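Local coordinates for protein glutathione S-transferase (Sphingobium chungbukense, PDB 6M1T) that binds glutathione and, as a beta-class glutathione S-transferase, probably transfers it to electrophilic compounds in detoxification, at residues 107-112 with 166-171; 81-86 with 92-97; 28-33 with 50-55; 134-139 with 144-149. All coordinates share one frame; numbering follows the deposited sequence.

Contact 3 comes first along the chain, in the thioredoxin-like N-terminal domain, where the end of strand 26-31 with the turn after it meets the segment leading into strand 54-56 beside glutathione. Contact 2 follows, at the start of helix 89-108, and contact 1 extends from the far end of that helix, so their centres lie about 27 Å apart on opposite sides of the chain's centre. Contact 4, at the end of helix 119-139, is nested within the loop closed by contact 1. Contacts 2 and 4, with centres about 15 Å apart, touch where Arg97 packs on Tyr146. Helix 89-108 thus carries contacts 2 and 1, while contact 3 belongs to the glutathione site.

Contact 1. Residues 107-112 with 166-171; sequences KAFVPL and AHVGID
Val168 meets Leu112 just beyond the short 3-10 segment that ends at His167, and its two methyls do different work. CG1 lies over the backbone, 3.6 Å from Leu112 O, and also rests on the CB of the same leucine. CG2 reaches the end of the leucine side chain, 3.7 Å from Leu112 CD1. With chi1 at -68°, CG1 stands anti to the carbonyl carbon of Val168 and CG2 lies between the backbone N and the carbonyl carbon, which lets one valine span Leu112 from backbone to methyl; the two side chains cross at about a right angle. CG2 also comes to the rim of the Phe109 ring, near the ring plane, with Phe109 CD1 4.4 Å away. This ring belongs to an aromatic cluster in the all-helical C-terminal domain of the glutathione S-transferase fold, with edge-to-face pairs to Phe105 and Trp164, and the Phe109 side chain is about 8 Å from the bound glutathione. At Gly169 the chain turns through a positive phi of 78° and brings Ile170 back toward the same leucine. The isoleucine side chain is extended, and its terminal methyl CD1 lies 4.3 Å from Leu112 CD1, a looser touch than that of Val168. Ile170 also packs on Val129 of helix 119-139 and on Pro165, while Leu112 packs on Ser126 of that helix.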
loop_
_atom_site.group_PDB
_atom_site.type_symbol
_atom_site.label_atom_id
_atom_site.label_comp_id
_atom_site.label_asym_id
_atom_site.label_seq_id
_atom_site.Cartn_x
_atom_site.Cartn_y
_atom_site.Cartn_z
ATOM N N LYS A 107 2.763 7.917 4.240
ATOM C CA LYS A 107 2.908 7.674 5.692
ATOM C C LYS A 107 4.093 8.512 6.211
ATOM O O LYS A 107 3.987 8.981 7.361
ATOM C CB LYS A 107 2.972 6.167 6.005
ATOM C CG LYS A 107 1.695 5.372 5.670
ATOM C CD LYS A 107 0.394 6.078 6.035
ATOM C CE LYS A 107 -0.795 5.196 6.313
ATOM N NZ LYS A 107 -1.017 5.032 7.779
ATOM N N ALA A 108 5.107 8.820 5.379
ATOM C CA ALA A 108 6.197 9.777 5.735
ATOM C C ALA A 108 5.628 11.107 6.261
ATOM O O ALA A 108 6.251 11.679 7.162
ATOM C CB ALA A 108 7.126 10.026 4.562
ATOM N N PHE A 109 4.511 11.592 5.718
ATOM C CA PHE A 109 3.935 12.935 5.998
ATOM C C PHE A 109 3.181 12.987 7.335
ATOM O O PHE A 109 2.899 14.105 7.861
ATOM C CB PHE A 109 2.955 13.351 4.916
ATOM C CG PHE A 109 3.581 13.797 3.630
ATOM C CD1 PHE A 109 3.952 15.132 3.448
ATOM C CD2 PHE A 109 3.761 12.916 2.585
ATOM C CE1 PHE A 109 4.530 15.520 2.250
ATOM C CE2 PHE A 109 4.345 13.311 1.390
ATOM C CZ PHE A 109 4.731 14.627 1.233
ATOM N N VAL A 110 2.802 11.834 7.887
ATOM C CA VAL A 110 1.740 11.811 8.942
ATOM C C VAL A 110 2.155 12.635 10.173
ATOM O O VAL A 110 1.342 13.441 10.623
ATOM C CB VAL A 110 1.307 10.364 9.255
ATOM C CG1 VAL A 110 0.466 10.282 10.519
ATOM C CG2 VAL A 110 0.570 9.797 8.055
ATOM N N PRO A 111 3.374 12.508 10.748
ATOM C CA PRO A 111 3.802 13.374 11.855
ATOM C C PRO A 111 3.781 14.875 11.515
ATOM O O PRO A 111 3.429 15.680 12.369
ATOM C CB PRO A 111 5.257 12.973 12.135
ATOM C CG PRO A 111 5.380 11.570 11.533
ATOM C CD PRO A 111 4.426 11.563 10.362
ATOM N N LEU A 112 4.126 15.231 10.276
ATOM C CA LEU A 112 4.125 16.650 9.824
ATOM C C LEU A 112 2.704 17.214 9.834
ATOM O O LEU A 112 2.610 18.451 9.957
ATOM C CB LEU A 112 4.716 16.767 8.418
ATOM C CG LEU A 112 6.194 16.452 8.261
ATOM C CD1 LEU A 112 6.598 16.557 6.802
ATOM C CD2 LEU A 112 7.051 17.379 9.097
ATOM N N ALA A 166 4.451 21.728 0.443
ATOM C CA ALA A 166 4.394 23.217 0.523
ATOM C C ALA A 166 3.614 23.632 1.768
ATOM O O ALA A 166 3.843 24.728 2.262
ATOM C CB ALA A 166 3.825 23.837 -0.730
ATOM N N HIS A 167 2.757 22.751 2.315
ATOM C CA HIS A 167 1.932 23.059 3.503
ATOM C C HIS A 167 2.619 22.646 4.792
ATOM O O HIS A 167 2.055 22.956 5.825
ATOM C CB HIS A 167 0.564 22.385 3.412
ATOM C CG HIS A 167 -0.198 22.875 2.247
ATOM N ND1 HIS A 167 -1.101 23.891 2.371
ATOM C CD2 HIS A 167 -0.189 22.510 0.955
ATOM C CE1 HIS A 167 -1.610 24.159 1.195
ATOM N NE2 HIS A 167 -1.060 23.322 0.303
ATOM N N VAL A 168 3.755 21.954 4.733
ATOM C CA VAL A 168 4.491 21.514 5.953
ATOM C C VAL A 168 5.947 21.955 5.839
ATOM O O VAL A 168 6.814 21.216 6.272
ATOM C CB VAL A 168 4.342 20.001 6.191
ATOM C CG1 VAL A 168 2.910 19.667 6.557
ATOM C CG2 VAL A 168 4.815 19.188 4.984
ATOM N N GLY A 169 6.179 23.131 5.250
ATOM C CA GLY A 169 7.431 23.899 5.387
ATOM C C GLY A 169 8.558 23.356 4.539
ATOM O O GLY A 169 9.689 23.578 4.911
ATOM N N ILE A 170 8.267 22.707 3.412
ATOM C CA ILE A 170 9.294 22.092 2.533
ATOM C C ILE A 170 9.284 22.859 1.212
ATOM O O ILE A 170 8.216 22.969 0.592
ATOM C CB ILE A 170 9.018 20.582 2.350
ATOM C CG1 ILE A 170 9.228 19.820 3.658
ATOM C CG2 ILE A 170 9.827 19.984 1.213
ATOM C CD1 ILE A 170 8.904 18.327 3.575
ATOM N N ASP A 171 10.433 23.373 0.786
ATOM C CA ASP A 171 10.536 24.203 -0.438
ATOM C C ASP A 171 10.706 23.281 -1.643
ATOM O O ASP A 171 11.757 22.634 -1.743
ATOM C CB ASP A 171 11.707 25.191 -0.323
ATOM C CG ASP A 171 12.032 25.891 -1.629
ATOM O OD1 ASP A 171 11.516 25.454 -2.680
ATOM O OD2 ASP A 171 12.795 26.878 -1.584
#

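Contact 2. Residues 81-86 with 92-97; sequences ALAPRD and YRLISR
Pro84 presents the CD corner of its ring to Leu94, whereas the flat groups of the helical segment 92-97 have their direct partners outside segment 81-86. The Tyr92 ring forms an edge-to-face pair with Tyr72 of the second subunit, and its hydroxyl is hydrogen-bonded to Asp75 of the second subunit. The Arg97 guanidinium receives Ser96 OG at its edge, almost in plane; the NH1 to OG bond measures 3.1 Å and is fairly straight at 161°.

Leu94 carries the direct contact. Its CG lies anti to the backbone N (chi1 175°), which sends the branch out from the helix toward the loop, and the second torsion near +60° leaves CD2 as the touching methyl. CD2 sits 3.5 Å from Ala83 CB and 3.7 Å from Pro84 CD, so one methyl fits against two successive residues. Leu71 of helix 66-75 packs on both Ala83 and Leu94, and Val153 of helix 153-162 covers Leu82 and Leu94. The linker between the thioredoxin-like and helical domains of the glutathione S-transferase fold is thereby laid against the first long helix of the C-terminal domain.

A single water spans the polar end, donating to Tyr92 OH at 3.3 Å and weakly to Asp86 OD1 at 3.5 Å. With no direct hydrogen bond between the segments, the attraction between them probably comes chiefly from apolar packing around Leu94, the long water bridge contributing little.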
loop_
_atom_site.group_PDB
_atom_site.type_symbol
_atom_site.label_atom_id
_atom_site.label_comp_id
_atom_site.label_asym_id
_atom_site.label_seq_id
_atom_site.Cartn_x
_atom_site.Cartn_y
_atom_site.Cartn_z
ATOM N N ALA A 81 -6.737 4.468 -20.784
ATOM C CA ALA A 81 -5.407 3.845 -20.554
ATOM C C ALA A 81 -4.754 4.446 -19.300
ATOM O O ALA A 81 -3.580 4.860 -19.350
ATOM C CB ALA A 81 -4.531 4.007 -21.781
ATOM N N LEU A 82 -5.519 4.535 -18.206
ATOM C CA LEU A 82 -5.017 5.141 -16.946
ATOM C C LEU A 82 -4.407 4.019 -16.114
ATOM O O LEU A 82 -3.877 4.314 -15.037
ATOM C CB LEU A 82 -6.163 5.804 -16.171
ATOM C CG LEU A 82 -6.674 7.122 -16.725
ATOM C CD1 LEU A 82 -7.909 7.548 -15.969
ATOM C CD2 LEU A 82 -5.625 8.212 -16.690
ATOM N N ALA A 83 -4.593 2.763 -16.549
ATOM C CA ALA A 83 -3.893 1.573 -15.993
ATOM C C ALA A 83 -3.612 0.618 -17.148
ATOM O O ALA A 83 -4.429 0.519 -18.070
ATOM C CB ALA A 83 -4.717 0.897 -14.951
ATOM N N PRO A 84 -2.457 -0.067 -17.143
ATOM C CA PRO A 84 -2.178 -1.105 -18.137
ATOM C C PRO A 84 -3.160 -2.273 -18.100
ATOM O O PRO A 84 -3.783 -2.535 -17.100
ATOM C CB PRO A 84 -0.758 -1.574 -17.738
ATOM C CG PRO A 84 -0.124 -0.355 -17.108
ATOM C CD PRO A 84 -1.278 0.227 -16.308
ATOM N N ARG A 85 -3.197 -3.040 -19.183
ATOM C CA ARG A 85 -4.104 -4.191 -19.310
ATOM C C ARG A 85 -3.692 -5.289 -18.323
ATOM O O ARG A 85 -2.513 -5.369 -18.013
ATOM C CB ARG A 85 -4.073 -4.670 -20.764
ATOM C CG ARG A 85 -4.859 -3.766 -21.704
ATOM N N ASP A 86 -4.672 -6.048 -17.839
ATOM C CA ASP A 86 -4.554 -7.368 -17.154
ATOM C C ASP A 86 -3.382 -8.141 -17.784
ATOM O O ASP A 86 -3.312 -8.165 -19.034
ATOM C CB ASP A 86 -5.912 -8.083 -17.310
ATOM C CG ASP A 86 -6.026 -9.530 -16.827
ATOM O OD1 ASP A 86 -4.994 -10.225 -16.714
ATOM O OD2 ASP A 86 -7.164 -9.965 -16.568
ATOM N N TYR A 92 1.721 -4.795 -13.047
ATOM C CA TYR A 92 2.309 -5.085 -11.701
ATOM C C TYR A 92 3.185 -3.909 -11.303
ATOM O O TYR A 92 3.201 -3.589 -10.101
ATOM C CB TYR A 92 3.044 -6.419 -11.662
ATOM C CG TYR A 92 2.118 -7.537 -12.006
ATOM C CD1 TYR A 92 1.323 -8.110 -11.037
ATOM C CD2 TYR A 92 1.996 -7.966 -13.316
ATOM C CE1 TYR A 92 0.435 -9.118 -11.341
ATOM C CE2 TYR A 92 1.111 -8.971 -13.642
ATOM C CZ TYR A 92 0.349 -9.553 -12.661
ATOM O OH TYR A 92 -0.516 -10.512 -13.003
ATOM N N ARG A 93 3.879 -3.269 -12.252
ATOM C CA ARG A 93 4.748 -2.106 -11.942
ATOM C C ARG A 93 3.857 -0.948 -11.475
ATOM O O ARG A 93 4.293 -0.222 -10.578
ATOM C CB ARG A 93 5.626 -1.680 -13.120
ATOM C CG ARG A 93 6.515 -2.821 -13.598
ATOM C CD ARG A 93 7.771 -2.413 -14.358
ATOM N NE ARG A 93 8.984 -2.109 -13.604
ATOM C CZ ARG A 93 9.423 -2.706 -12.482
ATOM N NH1 ARG A 93 10.549 -2.299 -11.923
ATOM N NH2 ARG A 93 8.757 -3.679 -11.889
ATOM N N LEU A 94 2.649 -0.819 -12.041
ATOM C CA LEU A 94 1.647 0.200 -11.599
ATOM C C LEU A 94 1.222 -0.095 -10.152
ATOM O O LEU A 94 1.245 0.814 -9.321
ATOM C CB LEU A 94 0.397 0.180 -12.479
ATOM C CG LEU A 94 -0.696 1.131 -11.970
ATOM C CD1 LEU A 94 -0.130 2.514 -11.898
ATOM C CD2 LEU A 94 -1.962 1.122 -12.804
ATOM N N ILE A 95 0.805 -1.318 -9.868
ATOM C CA ILE A 95 0.367 -1.684 -8.491
ATOM C C ILE A 95 1.520 -1.423 -7.501
ATOM O O ILE A 95 1.270 -0.944 -6.328
ATOM C CB ILE A 95 -0.137 -3.128 -8.504
ATOM C CG1 ILE A 95 -1.368 -3.270 -9.400
ATOM C CG2 ILE A 95 -0.420 -3.638 -7.097
ATOM C CD1 ILE A 95 -1.777 -4.708 -9.630
ATOM N N SER A 96 2.748 -1.718 -7.916
ATOM C CA SER A 96 3.997 -1.460 -7.155
ATOM C C SER A 96 4.076 0.024 -6.827
ATOM O O SER A 96 4.241 0.410 -5.625
ATOM C CB SER A 96 5.231 -1.925 -7.926
ATOM O OG SER A 96 6.417 -1.690 -7.193
ATOM N N ARG A 97 3.923 0.868 -7.847
ATOM C CA ARG A 97 4.016 2.321 -7.615
ATOM C C ARG A 97 2.864 2.747 -6.679
ATOM O O ARG A 97 3.114 3.608 -5.827
ATOM C CB ARG A 97 4.095 3.099 -8.939
ATOM C CG ARG A 97 5.448 3.052 -9.661
ATOM C CD ARG A 97 6.710 3.284 -8.826
ATOM N NE ARG A 97 7.095 2.060 -8.116
ATOM C CZ ARG A 97 7.885 1.964 -7.031
ATOM N NH1 ARG A 97 8.084 0.773 -6.515
ATOM N NH2 ARG A 97 8.485 3.006 -6.477
HETATM O O HOH W 1 -3.110 -8.852 -14.141
#

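Contact 3. Residues 28-33 with 50-55; sequences VKVDLA and GKVPAL. With GSH (glutathione), chain C.
Leu32 and Gly50 bring the two backbones to a CA-CA distance of 7.3 Å, and Val30 and Val52 stand at 7.9 Å, too far for backbone pairing, so the segments meet through side chains of 28-33 set against Val52 and the backbone of Gly50. Val30 CG2 lies 4.0 Å from Val52 CG1, the two valines sliding past each other in opposite directions. Leu32, its CG anti to the carbonyl carbon (chi1 -75°), carries CD2 to 4.1 Å from Val52 CG2 and ends its branch in front of a buried carbonyl oxygen with no hydrogen-bond partner in the model, with CD2 3.9 Å from Gly50 O. The same leucine touches the glutathione carbonyl O2.

A cis peptide bond precedes Pro53, the hallmark cis-proline of the thioredoxin fold, and the residue before it binds the cysteinyl part of glutathione through its backbone, as in an antiparallel strand pair: Val52 N donates to GSH O2 (2.9 Å), and GSH N2 donates to Val52 O (2.8 Å, 171°). Glu65, the backbone N of Asn66 and Glu104 of the second subunit also bond the ligand. Lys51 runs extended beside it until its last torsion bends NZ to the glycine carboxylate, 2.9 Å from GSH O31, with a weak second bond to GSH OE1. A methionine in place of Lys51 would probably leave the glycine carboxylate without this positive mate and free that end of the ligand to shift.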
loop_
_atom_site.group_PDB
_atom_site.type_symbol
_atom_site.label_atom_id
_atom_site.label_comp_id
_atom_site.label_asym_id
_atom_site.label_seq_id
_atom_site.Cartn_x
_atom_site.Cartn_y
_atom_site.Cartn_z
ATOM N N VAL A 28 -18.858 13.810 -2.467
ATOM C CA VAL A 28 -19.552 14.107 -1.183
ATOM C C VAL A 28 -18.491 14.421 -0.127
ATOM O O VAL A 28 -17.616 13.586 0.070
ATOM C CB VAL A 28 -20.431 12.893 -0.833
ATOM C CG1 VAL A 28 -21.099 13.022 0.507
ATOM C CG2 VAL A 28 -21.480 12.687 -1.936
ATOM N N LYS A 29 -18.558 15.602 0.500
ATOM C CA LYS A 29 -17.570 16.054 1.513
ATOM C C LYS A 29 -17.836 15.347 2.858
ATOM O O LYS A 29 -19.004 15.127 3.250
ATOM C CB LYS A 29 -17.564 17.581 1.632
ATOM C CG LYS A 29 -17.065 18.296 0.382
ATOM C CD LYS A 29 -16.825 19.796 0.585
ATOM C CE LYS A 29 -17.964 20.671 0.107
ATOM N NZ LYS A 29 -17.962 20.802 -1.374
ATOM N N VAL A 30 -16.757 14.973 3.527
ATOM C CA VAL A 30 -16.777 14.443 4.916
ATOM C C VAL A 30 -16.014 15.417 5.811
ATOM O O VAL A 30 -14.878 15.840 5.442
ATOM C CB VAL A 30 -16.140 13.047 4.986
ATOM C CG1 VAL A 30 -16.219 12.455 6.396
ATOM C CG2 VAL A 30 -16.756 12.108 3.950
ATOM N N ASP A 31 -16.548 15.632 7.007
ATOM C CA ASP A 31 -15.860 16.355 8.100
ATOM C C ASP A 31 -15.037 15.298 8.818
ATOM O O ASP A 31 -15.641 14.393 9.387
ATOM C CB ASP A 31 -16.852 17.044 9.054
ATOM C CG ASP A 31 -16.140 17.889 10.106
ATOM O OD1 ASP A 31 -15.075 17.411 10.638
ATOM O OD2 ASP A 31 -16.595 19.049 10.351
ATOM N N LEU A 32 -13.726 15.329 8.665
ATOM C CA LEU A 32 -12.853 14.210 9.153
ATOM C C LEU A 32 -12.794 14.233 10.695
ATOM O O LEU A 32 -12.534 13.170 11.307
ATOM C CB LEU A 32 -11.488 14.363 8.480
ATOM C CG LEU A 32 -11.465 13.953 7.008
ATOM C CD1 LEU A 32 -10.053 14.063 6.474
ATOM C CD2 LEU A 32 -12.063 12.543 6.810
ATOM N N ALA A 33 -13.126 15.375 11.311
ATOM C CA ALA A 33 -13.015 15.616 12.765
ATOM C C ALA A 33 -14.201 14.959 13.444
ATOM O O ALA A 33 -13.965 14.328 14.450
ATOM C CB ALA A 33 -12.895 17.100 13.038
ATOM N N GLY A 50 -13.237 5.517 9.097
ATOM C CA GLY A 50 -13.460 6.972 9.101
ATOM C C GLY A 50 -12.569 7.702 8.090
ATOM O O GLY A 50 -12.512 8.931 8.136
ATOM N N LYS A 51 -11.880 7.009 7.204
ATOM C CA LYS A 51 -10.890 7.690 6.318
ATOM C C LYS A 51 -11.456 7.897 4.904
ATOM O O LYS A 51 -12.291 7.095 4.412
ATOM C CB LYS A 51 -9.597 6.889 6.255
ATOM C CG LYS A 51 -8.857 6.753 7.576
ATOM C CD LYS A 51 -7.737 5.766 7.484
ATOM C CE LYS A 51 -6.869 5.767 8.715
ATOM N NZ LYS A 51 -5.819 6.778 8.547
ATOM N N VAL A 52 -10.938 8.936 4.237
ATOM C CA VAL A 52 -11.224 9.192 2.797
ATOM C C VAL A 52 -9.970 8.790 2.040
ATOM O O VAL A 52 -8.885 8.863 2.594
ATOM C CB VAL A 52 -11.664 10.640 2.524
ATOM C CG1 VAL A 52 -13.057 10.880 3.080
ATOM C CG2 VAL A 52 -10.665 11.707 2.998
ATOM N N PRO A 53 -10.066 8.339 0.772
ATOM C CA PRO A 53 -11.351 8.218 0.065
ATOM C C PRO A 53 -12.148 6.954 0.407
ATOM O O PRO A 53 -11.549 5.967 0.808
ATOM C CB PRO A 53 -10.952 8.099 -1.417
ATOM C CG PRO A 53 -9.565 7.458 -1.349
ATOM C CD PRO A 53 -8.915 7.978 -0.082
ATOM N N ALA A 54 -13.429 6.981 0.089
ATOM C CA ALA A 54 -14.275 5.775 -0.033
ATOM C C ALA A 54 -15.112 5.960 -1.295
ATOM O O ALA A 54 -15.490 7.115 -1.602
ATOM C CB ALA A 54 -15.132 5.593 1.176
ATOM N N LEU A 55 -15.292 4.890 -2.050
ATOM C CA LEU A 55 -16.058 4.906 -3.306
ATOM C C LEU A 55 -17.242 3.954 -3.206
ATOM O O LEU A 55 -16.978 2.753 -3.064
ATOM C CB LEU A 55 -15.158 4.491 -4.455
ATOM C CG LEU A 55 -15.880 4.513 -5.800
ATOM C CD1 LEU A 55 -16.191 5.950 -6.216
ATOM C CD2 LEU A 55 -15.017 3.870 -6.861
HETATM N N1 GSH C . -4.428 3.735 3.296
HETATM C CA1 GSH C . -5.536 4.657 2.989
HETATM C C1 GSH C . -5.676 4.821 1.469
HETATM O O11 GSH C . -4.655 4.604 0.803
HETATM O O12 GSH C . -6.823 5.167 1.026
HETATM C CB1 GSH C . -5.232 5.995 3.669
HETATM C CG1 GSH C . -6.398 6.943 3.737
HETATM C CD1 GSH C . -6.040 8.140 4.616
HETATM O OE1 GSH C . -5.139 8.106 5.463
HETATM N N2 GSH C . -6.804 9.212 4.454
HETATM C CA2 GSH C . -6.713 10.438 5.220
HETATM C C2 GSH C . -7.817 10.537 6.259
HETATM O O2 GSH C . -8.984 10.307 5.940
HETATM C CB2 GSH C . -6.728 11.669 4.315
HETATM S SG2 GSH C . -5.197 11.892 3.357
HETATM N N3 GSH C . -7.432 10.794 7.496
HETATM C CA3 GSH C . -8.366 10.954 8.584
HETATM C C3 GSH C . -8.056 10.038 9.771
HETATM O O31 GSH C . -7.208 9.138 9.604
HETATM O O32 GSH C . -8.695 10.236 10.825
#

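Contact 4. Residues 134-139 with 144-149; sequences GALDKE and EHYAGS
Glu139, whose backbone N bonds Ala135 O at 3.0 Å in the last turn of helix 119-139, sends its carboxylate against the ring of Tyr146. The glutamate chain is extended, with CG anti to the backbone N (chi1 -160°), and both oxygens approach the same ring atom: OE2 lies 3.5 Å and OE1 3.6 Å from Tyr146 CE1. Carboxylate and ring planes are tilted 41° from each other, and no hydrogen bond forms between them.

One turn earlier, Leu136 CD2 comes obliquely to that ring, 3.4 Å from Tyr146 CE1, and also touches the hydroxyl, at 3.6 Å from Tyr146 OH. This hydroxyl is buried and has no hydrogen-bond partner in the model, its neighbour here being a methyl. An alanine in place of Tyr146 would probably open a gap beside Leu136 and deprive the glutamate chain of the ring it lies against. The tyrosine is fixed at its backbone as well, where N bonds Asp155 OD1 of helix 153-162. Its ring also packs on Phe100, Leu101, Leu158 and Tyr181, so the loop after helix 119-139 folds an aromatic side chain back among helices 89-108, 153-162 and 176-186, in the all-helical C-terminal domain characteristic of glutathione S-transferases.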
loop_
_atom_site.group_PDB
_atom_site.type_symbol
_atom_site.label_atom_id
_atom_site.label_comp_id
_atom_site.label_asym_id
_atom_site.label_seq_id
_atom_site.Cartn_x
_atom_site.Cartn_y
_atom_site.Cartn_z
ATOM N N GLY A 134 13.837 13.659 -3.213
ATOM C CA GLY A 134 15.138 13.511 -3.917
ATOM C C GLY A 134 15.130 12.325 -4.871
ATOM O O GLY A 134 15.504 12.501 -6.058
ATOM N N ALA A 135 14.679 11.144 -4.427
ATOM C CA ALA A 135 14.660 9.927 -5.267
ATOM C C ALA A 135 13.597 10.055 -6.360
ATOM O O ALA A 135 13.823 9.569 -7.490
ATOM C CB ALA A 135 14.419 8.693 -4.441
ATOM N N LEU A 136 12.426 10.586 -6.013
ATOM C CA LEU A 136 11.357 10.819 -7.012
ATOM C C LEU A 136 11.873 11.830 -8.048
ATOM O O LEU A 136 11.607 11.579 -9.249
ATOM C CB LEU A 136 10.098 11.305 -6.298
ATOM C CG LEU A 136 9.373 10.195 -5.529
ATOM C CD1 LEU A 136 8.412 10.797 -4.516
ATOM C CD2 LEU A 136 8.690 9.219 -6.476
ATOM N N ASP A 137 12.540 12.902 -7.605
ATOM C CA ASP A 137 13.131 13.923 -8.506
ATOM C C ASP A 137 14.049 13.270 -9.568
ATOM O O ASP A 137 13.846 13.568 -10.756
ATOM C CB ASP A 137 13.835 15.042 -7.738
ATOM C CG ASP A 137 14.104 16.226 -8.645
ATOM O OD1 ASP A 137 13.119 16.871 -9.063
ATOM O OD2 ASP A 137 15.271 16.468 -8.956
ATOM N N LYS A 138 14.990 12.397 -9.192
ATOM C CA LYS A 138 15.932 11.734 -10.138
ATOM C C LYS A 138 15.187 10.687 -10.974
ATOM O O LYS A 138 15.539 10.480 -12.172
ATOM C CB LYS A 138 17.104 11.068 -9.402
ATOM C CG LYS A 138 18.291 10.736 -10.302
ATOM N N GLU A 139 14.210 9.988 -10.385
ATOM C CA GLU A 139 13.446 8.974 -11.157
ATOM C C GLU A 139 12.771 9.655 -12.351
ATOM O O GLU A 139 12.708 9.017 -13.423
ATOM C CB GLU A 139 12.399 8.266 -10.297
ATOM C CG GLU A 139 11.946 6.941 -10.886
ATOM C CD GLU A 139 10.870 6.270 -10.050
ATOM O OE1 GLU A 139 10.894 6.466 -8.812
ATOM O OE2 GLU A 139 10.013 5.579 -10.634
ATOM N N GLU A 144 8.925 10.797 -18.439
ATOM C CA GLU A 144 7.836 11.808 -18.339
ATOM C C GLU A 144 6.826 11.334 -17.278
ATOM O O GLU A 144 6.409 12.163 -16.457
ATOM C CB GLU A 144 7.171 12.053 -19.698
ATOM C CG GLU A 144 6.764 13.510 -19.890
ATOM C CD GLU A 144 6.019 13.828 -21.174
ATOM O OE1 GLU A 144 6.315 14.886 -21.781
ATOM O OE2 GLU A 144 5.136 13.026 -21.559
ATOM N N HIS A 145 6.489 10.040 -17.310
ATOM C CA HIS A 145 5.429 9.387 -16.501
ATOM C C HIS A 145 6.052 8.510 -15.405
ATOM O O HIS A 145 7.098 7.854 -15.644
ATOM C CB HIS A 145 4.524 8.564 -17.421
ATOM C CG HIS A 145 4.123 9.278 -18.667
ATOM N ND1 HIS A 145 3.115 10.226 -18.688
ATOM C CD2 HIS A 145 4.576 9.179 -19.936
ATOM C CE1 HIS A 145 2.965 10.676 -19.917
ATOM N NE2 HIS A 145 3.848 10.051 -20.699
ATOM N N TYR A 146 5.387 8.441 -14.252
ATOM C CA TYR A 146 5.879 7.728 -13.051
ATOM C C TYR A 146 5.828 6.205 -13.275
ATOM O O TYR A 146 6.724 5.531 -12.771
ATOM C CB TYR A 146 5.082 8.216 -11.834
ATOM C CG TYR A 146 5.570 7.684 -10.515
ATOM C CD1 TYR A 146 6.910 7.774 -10.150
ATOM C CD2 TYR A 146 4.678 7.135 -9.617
ATOM C CE1 TYR A 146 7.369 7.235 -8.957
ATOM C CE2 TYR A 146 5.112 6.639 -8.401
ATOM C CZ TYR A 146 6.455 6.682 -8.068
ATOM O OH TYR A 146 6.842 6.193 -6.856
ATOM N N ALA A 147 4.824 5.676 -13.987
ATOM C CA ALA A 147 4.640 4.226 -14.279
ATOM C C ALA A 147 4.395 3.979 -15.783
ATOM O O ALA A 147 3.387 4.503 -16.356
ATOM C CB ALA A 147 3.500 3.665 -13.449
ATOM N N GLY A 148 5.270 3.185 -16.412
ATOM C CA GLY A 148 5.118 2.752 -17.812
ATOM C C GLY A 148 5.156 3.921 -18.786
ATOM O O GLY A 148 5.859 4.929 -18.520
ATOM N N SER A 149 4.389 3.805 -19.868
ATOM C CA SER A 149 4.542 4.606 -21.108
ATOM C C SER A 149 3.704 5.896 -21.067
ATOM O O SER A 149 4.101 6.867 -21.736
ATOM C CB SER A 149 4.197 3.753 -22.298
ATOM O OG SER A 149 4.950 4.156 -23.425
#